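Local coordinates for protein exotoxin type A (Streptococcus pyogenes phage T12, PDB 1FNU) that acts as a secreted superantigen toxin, the scarlet fever toxin, probably by bridging MHC class II molecules and T-cell receptors as its relatives do, at residues H10-V15 with K166-Y171; L58-K63 with G101-H106; K116-V121 with S128-I133; I175-E180 with N209-I214. All blocks are in the same frame, centred on the assembly; numbering follows the deposited sequence.

Contact 1: H10-V15 with K166-Y171; sequences HRSSLV and KYETGY
Charge pairing joins Arg11 to Glu168: the guanidinium NE of Arg11 lies 3.0 Å from Glu168 OE2 with an N-H...O angle of 165°. The oxygen sits at the guanidinium edge, close to its plane, and the two side chains run side by side in the same direction with their flat groups only 30° apart. Glu168 reaches this position because its chain leaves anti to the backbone N and bends at chi2 (63°), which turns the carboxylate to the loop. Its OE2 also takes a hydrogen bond from Ser13 OG at 2.9 Å, using the syn lone pair. Arg11 NH2 in turn donates to Ser13 OG at 3.1 Å, which closes a small ring of polar groups and should limit rotation of the carboxylate, since OE2 takes bonds from two donors.

Hydrogen bonds to the main chain form the second group. Ser12 N donates to Glu168 O over 2.9 Å, nearly straight, while Ser12 OG donates to Tyr167 O at 2.7 Å; both donors lie in the plane of the carbonyl they address. The hydroxyl of Ser12 is thus spent on the backbone of the facing chain. A water joins the two chains, accepting from Gly170 N at 2.7 Å and lying within hydrogen-bonding distance of His10 O.

Apolar contact is slight, with Thr169 CG2 standing 4.3 Å from Arg11 CG.

The contact fastens the N-terminal loop ahead of helix 19-26 to the chain around the beginning of strand 169-176 in the beta-grasp domain. There Glu168 and Thr169 both face Thr219 of strand 212-219 in a classic beta bulge, and the ring of Tyr167 turns from the loop, its OH bonded to Lys157 O of helix 142-157.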
loop_
_atom_site.group_PDB
_atom_site.type_symbol
_atom_site.label_atom_id
_atom_site.label_comp_id
_atom_site.label_asym_id
_atom_site.label_seq_id
_atom_site.Cartn_x
_atom_site.Cartn_y
_atom_site.Cartn_z
ATOM N N HIS A 10 12.826 -14.760 21.785
ATOM C CA HIS A 10 12.840 -15.085 20.347
ATOM C C HIS A 10 14.267 -15.488 19.970
ATOM O O HIS A 10 15.223 -14.785 20.279
ATOM C CB HIS A 10 12.410 -13.847 19.523
ATOM C CG HIS A 10 10.996 -13.407 19.754
ATOM N ND1 HIS A 10 10.550 -12.144 19.420
ATOM C CD2 HIS A 10 9.894 -14.094 20.148
ATOM C CE1 HIS A 10 9.236 -12.069 19.593
ATOM N NE2 HIS A 10 8.811 -13.239 20.032
ATOM N N ARG A 11 14.399 -16.626 19.297
ATOM C CA ARG A 11 15.711 -17.130 18.875
ATOM C C ARG A 11 16.024 -16.481 17.543
ATOM O O ARG A 11 15.196 -16.551 16.603
ATOM C CB ARG A 11 15.661 -18.676 18.734
ATOM C CG ARG A 11 15.519 -19.555 20.096
ATOM C CD ARG A 11 15.164 -21.080 19.769
ATOM N NE ARG A 11 16.030 -21.409 18.628
ATOM C CZ ARG A 11 15.863 -22.363 17.696
ATOM N NH1 ARG A 11 14.823 -23.204 17.678
ATOM N NH2 ARG A 11 16.745 -22.389 16.706
ATOM N N SER A 12 17.182 -15.834 17.450
ATOM C CA SER A 12 17.591 -15.152 16.191
ATOM C C SER A 12 17.791 -16.092 14.991
ATOM O O SER A 12 17.624 -15.680 13.853
ATOM C CB SER A 12 18.920 -14.379 16.360
ATOM O OG SER A 12 20.044 -15.269 16.503
ATOM N N SER A 13 18.160 -17.344 15.267
ATOM C CA SER A 13 18.457 -18.296 14.176
ATOM C C SER A 13 17.214 -18.776 13.421
ATOM O O SER A 13 17.361 -19.363 12.404
ATOM C CB SER A 13 19.298 -19.471 14.700
ATOM O OG SER A 13 18.600 -20.158 15.699
ATOM N N LEU A 14 16.018 -18.469 13.925
ATOM C CA LEU A 14 14.765 -18.794 13.270
ATOM C C LEU A 14 14.344 -17.616 12.343
ATOM O O LEU A 14 13.661 -17.817 11.318
ATOM C CB LEU A 14 13.645 -19.003 14.299
ATOM C CG LEU A 14 13.664 -20.243 15.232
ATOM C CD1 LEU A 14 12.549 -20.252 16.302
ATOM C CD2 LEU A 14 13.572 -21.495 14.384
ATOM N N VAL A 15 14.785 -16.398 12.671
ATOM C CA VAL A 15 14.429 -15.214 11.886
ATOM C C VAL A 15 14.823 -15.212 10.383
ATOM O O VAL A 15 15.958 -15.415 9.985
ATOM C CB VAL A 15 15.003 -13.929 12.561
ATOM C CG1 VAL A 15 14.453 -12.658 11.865
ATOM C CG2 VAL A 15 14.657 -13.913 14.058
ATOM N N LYS A 166 25.676 -12.897 16.174
ATOM C CA LYS A 166 26.540 -13.836 16.937
ATOM C C LYS A 166 25.724 -14.441 18.136
ATOM O O LYS A 166 26.051 -15.531 18.682
ATOM C CB LYS A 166 27.786 -13.052 17.447
ATOM C CG LYS A 166 28.755 -13.818 18.310
ATOM C CD LYS A 166 29.961 -12.923 18.446
ATOM C CE LYS A 166 30.803 -13.192 19.701
ATOM N NZ LYS A 166 32.072 -12.433 19.491
ATOM N N TYR A 167 24.630 -13.779 18.519
ATOM C CA TYR A 167 23.817 -14.221 19.654
ATOM C C TYR A 167 22.535 -14.933 19.281
ATOM O O TYR A 167 21.918 -14.614 18.270
ATOM C CB TYR A 167 23.506 -13.015 20.544
ATOM C CG TYR A 167 24.786 -12.349 20.940
ATOM C CD1 TYR A 167 25.710 -13.017 21.741
ATOM C CD2 TYR A 167 25.183 -11.156 20.340
ATOM C CE1 TYR A 167 27.024 -12.515 21.923
ATOM C CE2 TYR A 167 26.507 -10.639 20.507
ATOM C CZ TYR A 167 27.391 -11.351 21.293
ATOM O OH TYR A 167 28.670 -10.948 21.361
ATOM N N GLU A 168 22.135 -15.888 20.111
ATOM C CA GLU A 168 20.918 -16.650 19.880
ATOM C C GLU A 168 19.742 -15.910 20.513
ATOM O O GLU A 168 18.673 -15.821 19.947
ATOM C CB GLU A 168 21.091 -18.067 20.483
ATOM C CG GLU A 168 19.917 -19.018 20.282
ATOM C CD GLU A 168 19.630 -19.351 18.825
ATOM O OE1 GLU A 168 20.290 -18.848 17.875
ATOM O OE2 GLU A 168 18.698 -20.140 18.613
ATOM N N THR A 169 19.941 -15.393 21.720
ATOM C CA THR A 169 18.849 -14.677 22.314
ATOM C C THR A 169 19.431 -13.434 22.927
ATOM O O THR A 169 20.636 -13.360 23.150
ATOM C CB THR A 169 18.079 -15.487 23.325
ATOM O OG1 THR A 169 18.908 -15.828 24.427
ATOM C CG2 THR A 169 17.523 -16.729 22.706
ATOM N N GLY A 170 18.582 -12.418 23.090
ATOM C CA GLY A 170 19.039 -11.164 23.665
ATOM C C GLY A 170 17.905 -10.285 24.153
ATOM O O GLY A 170 16.845 -10.281 23.551
ATOM N N TYR A 171 18.068 -9.600 25.279
ATOM C CA TYR A 171 17.044 -8.705 25.760
ATOM C C TYR A 171 17.731 -7.643 26.588
ATOM O O TYR A 171 18.914 -7.780 27.005
ATOM C CB TYR A 171 15.902 -9.418 26.494
ATOM C CG TYR A 171 16.179 -9.998 27.868
ATOM C CD1 TYR A 171 16.046 -9.228 29.020
ATOM C CD2 TYR A 171 16.600 -11.336 28.001
ATOM C CE1 TYR A 171 16.328 -9.809 30.320
ATOM C CE2 TYR A 171 16.865 -11.900 29.250
ATOM C CZ TYR A 171 16.719 -11.154 30.390
ATOM O OH TYR A 171 16.829 -11.823 31.588
HETATM O O HOH W 1 16.006 -13.026 22.445
#

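Contact 2: L58-K63 with G101-H106; sequences LKTELK and GGVTNH
Gly101 meets the end of strand 57-61 with both its backbone polar atoms, and it has the most surface buried here, 60 Å². Its N-H donates to Glu61 O across 3.0 Å with a nearly straight N-H...O angle of 170°, although the donor stands well above the plane of that carbonyl. Its own carbonyl accepts from Thr60 OG1 at 2.8 Å, this time in the carbonyl plane and on a lone pair. Gly101 is therefore met by the backbone carbonyl of Glu61 and by the side-chain hydroxyl of Thr60. Its positive phi, 51°, marks the irregular point where strand 96-105 is broken before it resumes at Val103.

Val103, with 40 Å² buried, points its CB toward the other segment. Its CG2 comes within 4.0 Å of Thr60 CG2, the two side chains crossing at a slant, and within 4.2 Å of Leu62 CD2.

Thr60, burying 36 Å², divides its branches between two tasks. With OG1 anti to the backbone N (chi1 177°), the hydroxyl faces Gly101 O while the methyl is left for Val103. Nearly as much of Leu62 is covered, and its CD2 rests 3.7 Å from Gly101 CA, so the glycine is touched by carbon as well as bonded.

Strands 57-61 and 96-105 are parallel neighbours in the OB-fold domain; beyond the break, Val103 N finds Asn204 OD1 and the side chain packs on Val76 of strand 75-80. The chemistry implies a buried break in a strand whose Gly101 amide and carbonyl both have hydrogen-bonding partners, with methyl contacts of Thr60 and Leu62 to Val103 alongside.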
loop_
_atom_site.group_PDB
_atom_site.type_symbol
_atom_site.label_atom_id
_atom_site.label_comp_id
_atom_site.label_asym_id
_atom_site.label_seq_id
_atom_site.Cartn_x
_atom_site.Cartn_y
_atom_site.Cartn_z
ATOM N N LEU A 58 7.705 13.398 9.064
ATOM C CA LEU A 58 7.930 12.319 10.019
ATOM C C LEU A 58 6.700 12.086 10.818
ATOM O O LEU A 58 6.043 13.052 11.335
ATOM C CB LEU A 58 9.109 12.668 10.963
ATOM C CG LEU A 58 9.346 11.848 12.300
ATOM C CD1 LEU A 58 9.645 10.405 11.971
ATOM C CD2 LEU A 58 10.564 12.408 13.136
ATOM N N LYS A 59 6.372 10.819 10.987
ATOM C CA LYS A 59 5.195 10.514 11.801
ATOM C C LYS A 59 5.566 9.608 12.988
ATOM O O LYS A 59 6.357 8.678 12.847
ATOM C CB LYS A 59 4.101 9.777 10.981
ATOM C CG LYS A 59 2.888 9.484 11.810
ATOM C CD LYS A 59 1.939 8.494 11.079
ATOM C CE LYS A 59 2.363 7.022 11.220
ATOM N NZ LYS A 59 1.267 6.123 10.835
ATOM N N THR A 60 5.050 9.953 14.183
ATOM C CA THR A 60 5.182 9.090 15.357
ATOM C C THR A 60 3.849 8.625 15.879
ATOM O O THR A 60 2.891 9.439 16.027
ATOM C CB THR A 60 5.921 9.694 16.549
ATOM O OG1 THR A 60 5.868 8.738 17.599
ATOM C CG2 THR A 60 5.258 11.075 17.040
ATOM N N GLU A 61 3.772 7.313 16.154
ATOM C CA GLU A 61 2.580 6.715 16.656
ATOM C C GLU A 61 2.799 6.491 18.105
ATOM O O GLU A 61 3.685 5.759 18.464
ATOM C CB GLU A 61 2.257 5.350 15.996
ATOM C CG GLU A 61 1.578 5.476 14.658
ATOM C CD GLU A 61 1.342 4.083 14.032
ATOM O OE1 GLU A 61 0.672 3.227 14.758
ATOM O OE2 GLU A 61 1.848 3.941 12.849
ATOM N N LEU A 62 1.911 7.071 18.914
ATOM C CA LEU A 62 1.971 6.953 20.352
ATOM C C LEU A 62 0.980 5.893 20.856
ATOM O O LEU A 62 0.347 5.185 20.112
ATOM C CB LEU A 62 1.738 8.348 20.973
ATOM C CG LEU A 62 2.927 9.226 20.510
ATOM C CD1 LEU A 62 2.534 10.671 20.317
ATOM C CD2 LEU A 62 4.115 9.069 21.514
ATOM N N LYS A 63 0.883 5.786 22.159
ATOM C CA LYS A 63 0.065 4.803 22.789
ATOM C C LYS A 63 -1.362 4.752 22.384
ATOM O O LYS A 63 -1.891 3.703 22.075
ATOM C CB LYS A 63 0.148 4.976 24.295
ATOM C CG LYS A 63 -0.656 3.945 25.028
ATOM C CD LYS A 63 -0.531 4.181 26.532
ATOM C CE LYS A 63 -1.633 3.445 27.184
ATOM N NZ LYS A 63 -1.052 2.919 28.498
ATOM N N GLY A 101 6.529 6.076 19.430
ATOM C CA GLY A 101 6.951 6.842 20.589
ATOM C C GLY A 101 8.058 7.837 20.325
ATOM O O GLY A 101 7.998 8.620 19.360
ATOM N N GLY A 102 9.080 7.800 21.192
ATOM C CA GLY A 102 10.257 8.661 21.100
ATOM C C GLY A 102 10.070 10.154 21.391
ATOM O O GLY A 102 10.849 10.969 20.962
ATOM N N VAL A 103 9.019 10.501 22.110
ATOM C CA VAL A 103 8.694 11.900 22.358
ATOM C C VAL A 103 8.868 12.363 23.811
ATOM O O VAL A 103 8.323 11.727 24.707
ATOM C CB VAL A 103 7.206 12.113 22.007
ATOM C CG1 VAL A 103 6.727 13.530 22.523
ATOM C CG2 VAL A 103 7.008 11.955 20.491
ATOM N N THR A 104 9.527 13.500 24.028
ATOM C CA THR A 104 9.687 13.999 25.380
ATOM C C THR A 104 9.540 15.500 25.377
ATOM O O THR A 104 9.942 16.149 24.435
ATOM C CB THR A 104 11.050 13.628 25.957
ATOM O OG1 THR A 104 12.066 14.190 25.137
ATOM C CG2 THR A 104 11.199 12.146 25.987
ATOM N N ASN A 105 8.925 16.079 26.417
ATOM C CA ASN A 105 8.766 17.536 26.364
ATOM C C ASN A 105 10.111 18.210 26.232
ATOM O O ASN A 105 11.077 17.756 26.786
ATOM C CB ASN A 105 8.049 18.097 27.615
ATOM C CG ASN A 105 6.669 17.550 27.801
ATOM O OD1 ASN A 105 5.792 17.729 26.966
ATOM N ND2 ASN A 105 6.461 16.878 28.902
ATOM N N HIS A 106 10.207 19.295 25.486
ATOM C CA HIS A 106 11.487 19.993 25.405
ATOM C C HIS A 106 11.817 20.808 26.685
ATOM O O HIS A 106 12.897 20.652 27.256
ATOM C CB HIS A 106 11.536 20.936 24.193
ATOM C CG HIS A 106 12.885 21.541 23.965
ATOM N ND1 HIS A 106 13.292 22.729 24.545
ATOM C CD2 HIS A 106 13.968 21.066 23.302
ATOM C CE1 HIS A 106 14.561 22.956 24.245
ATOM N NE2 HIS A 106 14.996 21.961 23.491
#

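Contact 3: K116-V121 with S128-I133; sequences KIVVKV and SLSFDI
Val119 and Phe131 face each other as an antiparallel hydrogen-bonded pair, and their side chains make the first shell. The CB of Val119 lies over one face of the phenyl ring, 3.9 Å from its centroid and 14° off the normal, a CH-pi contact. Chi1 of 58° sends the Phe131 ring over the facing strand, and chi2 turns its face to Val119. Val121 CG2 approaches the ring rim, 3.5 Å from Phe131 CE1. It also lies 3.3 Å from Leu129 CD1, shorter than usual contact, so the placement of that leucine side chain is doubtful. At the other end Val119 CG2 meets Ile133 CG2 at 3.9 Å, the two side chains crossing at about a right angle.

The backbone ladder holds these groups in register. Val119 N donates to Phe131 O across 2.6 Å, Ile117 and Ile133 exchange bonds in both directions, and Val121 N reaches Leu129 O at 2.8 Å; the return bonds from Phe131 N and Leu129 N are weak. That last weakening falls at a classic beta bulge, where Ser128 and Leu129 both face Val121. The other face carries Val118, Lys120, Ser130 and Asp132, largely exposed.

The segment axes run antiparallel at 154° as the two arms of a beta hairpin, with strand 126-135 outermost within this chain's beta-grasp sheet. Helix 142-157 covers the face bearing Phe131, whose ring stacks on Tyr152, while strand 212-219 flanks 110-123 on its far side.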
loop_
_atom_site.group_PDB
_atom_site.type_symbol
_atom_site.label_atom_id
_atom_site.label_comp_id
_atom_site.label_asym_id
_atom_site.label_seq_id
_atom_site.Cartn_x
_atom_site.Cartn_y
_atom_site.Cartn_z
ATOM N N LYS A 116 25.935 9.974 32.105
ATOM C CA LYS A 116 26.596 8.811 31.572
ATOM C C LYS A 116 25.940 7.627 32.254
ATOM O O LYS A 116 25.773 7.605 33.463
ATOM C CB LYS A 116 28.137 8.854 31.810
ATOM C CG LYS A 116 28.919 9.751 30.785
ATOM C CD LYS A 116 30.449 9.433 30.602
ATOM C CE LYS A 116 31.356 9.907 31.788
ATOM N NZ LYS A 116 32.812 9.386 31.724
ATOM N N ILE A 117 25.527 6.633 31.486
ATOM C CA ILE A 117 24.903 5.495 32.137
ATOM C C ILE A 117 25.682 4.230 31.820
ATOM O O ILE A 117 25.926 3.889 30.646
ATOM C CB ILE A 117 23.426 5.373 31.700
ATOM C CG1 ILE A 117 22.718 6.722 31.957
ATOM C CG2 ILE A 117 22.768 4.213 32.400
ATOM C CD1 ILE A 117 21.270 6.702 31.573
ATOM N N VAL A 118 26.113 3.544 32.865
ATOM C CA VAL A 118 26.875 2.313 32.690
ATOM C C VAL A 118 25.951 1.153 32.314
ATOM O O VAL A 118 24.912 0.934 32.953
ATOM C CB VAL A 118 27.698 2.029 33.966
ATOM C CG1 VAL A 118 27.906 0.548 34.167
ATOM C CG2 VAL A 118 29.031 2.792 33.843
ATOM N N VAL A 119 26.306 0.442 31.233
ATOM C CA VAL A 119 25.476 -0.665 30.757
ATOM C C VAL A 119 26.104 -1.998 31.082
ATOM O O VAL A 119 27.189 -2.287 30.621
ATOM C CB VAL A 119 25.221 -0.542 29.202
ATOM C CG1 VAL A 119 24.432 -1.724 28.699
ATOM C CG2 VAL A 119 24.484 0.769 28.887
ATOM N N LYS A 120 25.398 -2.797 31.872
ATOM C CA LYS A 120 25.854 -4.103 32.298
ATOM C C LYS A 120 25.487 -5.216 31.359
ATOM O O LYS A 120 24.326 -5.576 31.275
ATOM C CB LYS A 120 25.302 -4.443 33.674
ATOM C CG LYS A 120 26.105 -3.824 34.862
ATOM C CD LYS A 120 25.452 -4.239 36.198
ATOM C CE LYS A 120 25.618 -3.185 37.316
ATOM N NZ LYS A 120 24.422 -3.255 38.289
ATOM N N VAL A 121 26.484 -5.787 30.687
ATOM C CA VAL A 121 26.208 -6.882 29.789
ATOM C C VAL A 121 26.659 -8.244 30.311
ATOM O O VAL A 121 27.809 -8.405 30.735
ATOM C CB VAL A 121 26.884 -6.669 28.407
ATOM C CG1 VAL A 121 26.497 -7.819 27.467
ATOM C CG2 VAL A 121 26.470 -5.322 27.782
ATOM N N SER A 128 30.436 -10.161 31.139
ATOM C CA SER A 128 31.726 -9.921 30.587
ATOM C C SER A 128 32.036 -8.532 30.144
ATOM O O SER A 128 33.167 -8.301 29.704
ATOM C CB SER A 128 31.948 -10.898 29.438
ATOM O OG SER A 128 30.686 -11.238 28.892
ATOM N N LEU A 129 31.071 -7.614 30.172
ATOM C CA LEU A 129 31.390 -6.237 29.772
ATOM C C LEU A 129 30.435 -5.156 30.187
ATOM O O LEU A 129 29.226 -5.367 30.377
ATOM C CB LEU A 129 31.609 -6.055 28.246
ATOM C CG LEU A 129 30.592 -5.583 27.167
ATOM C CD1 LEU A 129 29.656 -4.495 27.707
ATOM C CD2 LEU A 129 31.333 -4.995 25.920
ATOM N N SER A 130 31.041 -3.990 30.323
ATOM C CA SER A 130 30.355 -2.777 30.652
ATOM C C SER A 130 30.868 -1.748 29.708
ATOM O O SER A 130 32.049 -1.756 29.364
ATOM C CB SER A 130 30.652 -2.302 32.074
ATOM O OG SER A 130 29.966 -3.096 33.000
ATOM N N PHE A 131 29.952 -0.899 29.257
ATOM C CA PHE A 131 30.262 0.242 28.424
ATOM C C PHE A 131 29.263 1.311 28.884
ATOM O O PHE A 131 28.317 1.042 29.637
ATOM C CB PHE A 131 30.128 -0.035 26.927
ATOM C CG PHE A 131 28.769 -0.491 26.483
ATOM C CD1 PHE A 131 28.372 -1.820 26.626
ATOM C CD2 PHE A 131 27.890 0.414 25.891
ATOM C CE1 PHE A 131 27.127 -2.264 26.190
ATOM C CE2 PHE A 131 26.612 -0.025 25.443
ATOM C CZ PHE A 131 26.238 -1.348 25.590
ATOM N N ASP A 132 29.533 2.527 28.451
ATOM C CA ASP A 132 28.739 3.689 28.758
ATOM C C ASP A 132 27.930 4.171 27.534
ATOM O O ASP A 132 28.408 4.114 26.413
ATOM C CB ASP A 132 29.645 4.891 29.137
ATOM C CG ASP A 132 30.492 4.657 30.379
ATOM O OD1 ASP A 132 29.906 4.476 31.484
ATOM O OD2 ASP A 132 31.749 4.678 30.239
ATOM N N ILE A 133 26.702 4.628 27.783
ATOM C CA ILE A 133 25.919 5.296 26.739
ATOM C C ILE A 133 25.723 6.654 27.454
ATOM O O ILE A 133 26.094 6.807 28.632
ATOM C CB ILE A 133 24.563 4.605 26.390
ATOM C CG1 ILE A 133 23.668 4.493 27.608
ATOM C CG2 ILE A 133 24.818 3.221 25.865
ATOM C CD1 ILE A 133 22.242 4.131 27.261
#

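Contact 4: I175-E180 with N209-I214; sequences IPKNKE and NKTSQI. Unlike the reference sequence in segment 209-214: Asn209 (reference Ser), Lys210 (reference Asn).
Ile175 and Gln213 form an antiparallel hydrogen-bonded pair, Ile175 N reaching Gln213 O at 2.9 Å and Gln213 N reaching Ile175 O at 2.8 Å, and Pro176 with Ser212 follows as a non-hydrogen-bonded pair whose CA atoms are 4.3 Å apart. Beyond it the ladder frays: the bond from Lys177 N to Thr211 O is weak, with an N-H...O angle of 133°. Among the side chains, Ile175 lays CD1 4.3 Å from Gln213 CB. On the Pro176 face, Ser212 OG sits 3.6 Å from Pro176 CA; chi1 of -64° places this hydroxyl beside its own backbone N, and it also bonds Asp208 O.

These residues lie at the end of strand 169-176 and the beginning of strand 212-219, antiparallel neighbours in the beta-grasp sheet, with Ile214 packing on Ile133 of strand 126-135. A water occupies the fork where the chains part. It donates to Ser212 OG at 2.9 Å, lies 2.7 Å from Thr211 OG1, and accepts weakly from Lys177 N and Asn178 ND2. The Lys177 chain, bent at chi3 and chi4, crosses Thr211 at a slant, though its end is modelled too close to Thr211 CB for its placement to be relied on.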
loop_
_atom_site.group_PDB
_atom_site.type_symbol
_atom_site.label_atom_id
_atom_site.label_comp_id
_atom_site.label_asym_id
_atom_site.label_seq_id
_atom_site.Cartn_x
_atom_site.Cartn_y
_atom_site.Cartn_z
ATOM N N ILE A 175 15.544 -0.779 34.560
ATOM C CA ILE A 175 15.182 -0.792 35.974
ATOM C C ILE A 175 15.095 0.657 36.488
ATOM O O ILE A 175 16.120 1.264 36.809
ATOM C CB ILE A 175 16.217 -1.572 36.771
ATOM C CG1 ILE A 175 16.577 -2.869 36.023
ATOM C CG2 ILE A 175 15.597 -1.974 38.160
ATOM C CD1 ILE A 175 17.841 -3.394 36.486
ATOM N N PRO A 176 13.868 1.228 36.538
ATOM C CA PRO A 176 13.576 2.600 36.987
ATOM C C PRO A 176 13.529 2.616 38.521
ATOM O O PRO A 176 12.800 1.826 39.099
ATOM C CB PRO A 176 12.182 2.869 36.395
ATOM C CG PRO A 176 11.893 1.652 35.519
ATOM C CD PRO A 176 12.608 0.548 36.244
ATOM N N LYS A 177 14.265 3.510 39.174
ATOM C CA LYS A 177 14.307 3.605 40.667
ATOM C C LYS A 177 13.113 3.037 41.361
ATOM O O LYS A 177 13.197 2.133 42.184
ATOM C CB LYS A 177 14.394 5.063 41.079
ATOM C CG LYS A 177 13.189 5.593 41.894
ATOM C CD LYS A 177 13.223 7.096 42.041
ATOM C CE LYS A 177 14.427 7.518 42.747
ATOM N NZ LYS A 177 15.611 6.932 42.075
ATOM N N ASN A 178 11.999 3.621 40.956
ATOM C CA ASN A 178 10.633 3.426 41.394
ATOM C C ASN A 178 9.980 2.176 40.842
ATOM O O ASN A 178 10.538 1.051 40.996
ATOM C CB ASN A 178 9.848 4.646 40.916
ATOM C CG ASN A 178 10.336 5.145 39.523
ATOM O OD1 ASN A 178 9.536 5.492 38.657
ATOM N ND2 ASN A 178 11.651 5.214 39.335
ATOM N N LYS A 179 8.839 2.376 40.153
ATOM C CA LYS A 179 8.077 1.253 39.640
ATOM C C LYS A 179 8.666 0.229 38.698
ATOM O O LYS A 179 9.861 0.159 38.457
ATOM C CB LYS A 179 6.661 1.660 39.176
ATOM C CG LYS A 179 5.632 1.538 40.418
ATOM C CD LYS A 179 4.337 0.712 40.139
ATOM C CE LYS A 179 4.618 -0.713 39.635
ATOM N NZ LYS A 179 3.273 -1.424 39.699
ATOM N N GLU A 180 7.770 -0.642 38.297
ATOM C CA GLU A 180 8.061 -1.802 37.523
ATOM C C GLU A 180 9.248 -1.762 36.471
ATOM O O GLU A 180 9.397 -0.815 35.669
ATOM C CB GLU A 180 6.694 -2.209 36.964
ATOM C CG GLU A 180 6.577 -3.454 36.138
ATOM C CD GLU A 180 5.176 -4.070 36.303
ATOM O OE1 GLU A 180 4.224 -3.253 36.247
ATOM O OE2 GLU A 180 5.018 -5.340 36.500
ATOM N N ASN A 209 16.917 9.472 33.712
ATOM C CA ASN A 209 18.210 8.884 33.476
ATOM C C ASN A 209 19.229 8.896 34.598
ATOM O O ASN A 209 20.230 8.192 34.484
ATOM C CB ASN A 209 18.856 9.487 32.256
ATOM C CG ASN A 209 18.931 10.920 32.342
ATOM O OD1 ASN A 209 18.123 11.505 32.991
ATOM N ND2 ASN A 209 19.875 11.534 31.658
ATOM N N LYS A 210 18.993 9.655 35.674
ATOM C CA LYS A 210 19.962 9.705 36.760
ATOM C C LYS A 210 19.753 8.458 37.571
ATOM O O LYS A 210 20.704 7.884 38.071
ATOM C CB LYS A 210 19.727 10.918 37.710
ATOM C CG LYS A 210 20.953 11.266 38.650
ATOM C CD LYS A 210 22.083 11.837 37.788
ATOM C CE LYS A 210 21.601 13.145 37.035
ATOM N NZ LYS A 210 22.424 13.716 35.845
ATOM N N THR A 211 18.517 8.016 37.704
ATOM C CA THR A 211 18.273 6.835 38.533
ATOM C C THR A 211 17.744 5.543 37.922
ATOM O O THR A 211 17.152 4.708 38.630
ATOM C CB THR A 211 17.338 7.170 39.684
ATOM O OG1 THR A 211 16.005 7.380 39.180
ATOM C CG2 THR A 211 17.860 8.408 40.413
ATOM N N SER A 212 17.984 5.329 36.641
ATOM C CA SER A 212 17.505 4.093 36.031
ATOM C C SER A 212 18.722 3.245 35.613
ATOM O O SER A 212 19.726 3.769 35.177
ATOM C CB SER A 212 16.627 4.446 34.820
ATOM O OG SER A 212 15.457 5.142 35.191
ATOM N N GLN A 213 18.651 1.935 35.784
ATOM C CA GLN A 213 19.776 1.072 35.366
ATOM C C GLN A 213 19.493 0.192 34.103
ATOM O O GLN A 213 18.372 -0.320 33.919
ATOM C CB GLN A 213 20.173 0.178 36.522
ATOM C CG GLN A 213 21.245 0.767 37.356
ATOM C CD GLN A 213 21.334 0.027 38.678
ATOM O OE1 GLN A 213 21.033 0.592 39.764
ATOM N NE2 GLN A 213 21.700 -1.268 38.606
ATOM N N ILE A 214 20.524 0.024 33.267
ATOM C CA ILE A 214 20.371 -0.773 32.045
ATOM C C ILE A 214 21.187 -2.017 32.200
ATOM O O ILE A 214 22.356 -1.966 32.562
ATOM C CB ILE A 214 20.910 -0.059 30.822
ATOM C CG1 ILE A 214 20.258 1.338 30.675
ATOM C CG2 ILE A 214 20.640 -0.932 29.623
ATOM C CD1 ILE A 214 20.986 2.302 29.649
HETATM O O HOH W 2 14.260 5.806 37.791
#

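From the N terminus, residues 10-15 open the longest loop, closed 151 residues later when contact 1 brings them against 166-171. Contacts 2 and 3 both fall within that loop, one after the other: 58-63 with 101-106 joins neighbouring strands of the OB-fold domain, then 116-121 with 128-133 closes a short hairpin in the beta-grasp domain, their centres 26 Å apart. Contact 4 begins only after contact 1 has closed, further along the same strand, 169-176. No pair crosses. Contacts 1, 3 and 4 reach one sheet; contacts 3 and 4 also touch, through a probable hydrogen bond from Lys120 N to Ile214 O, whereas contact 2 stands apart.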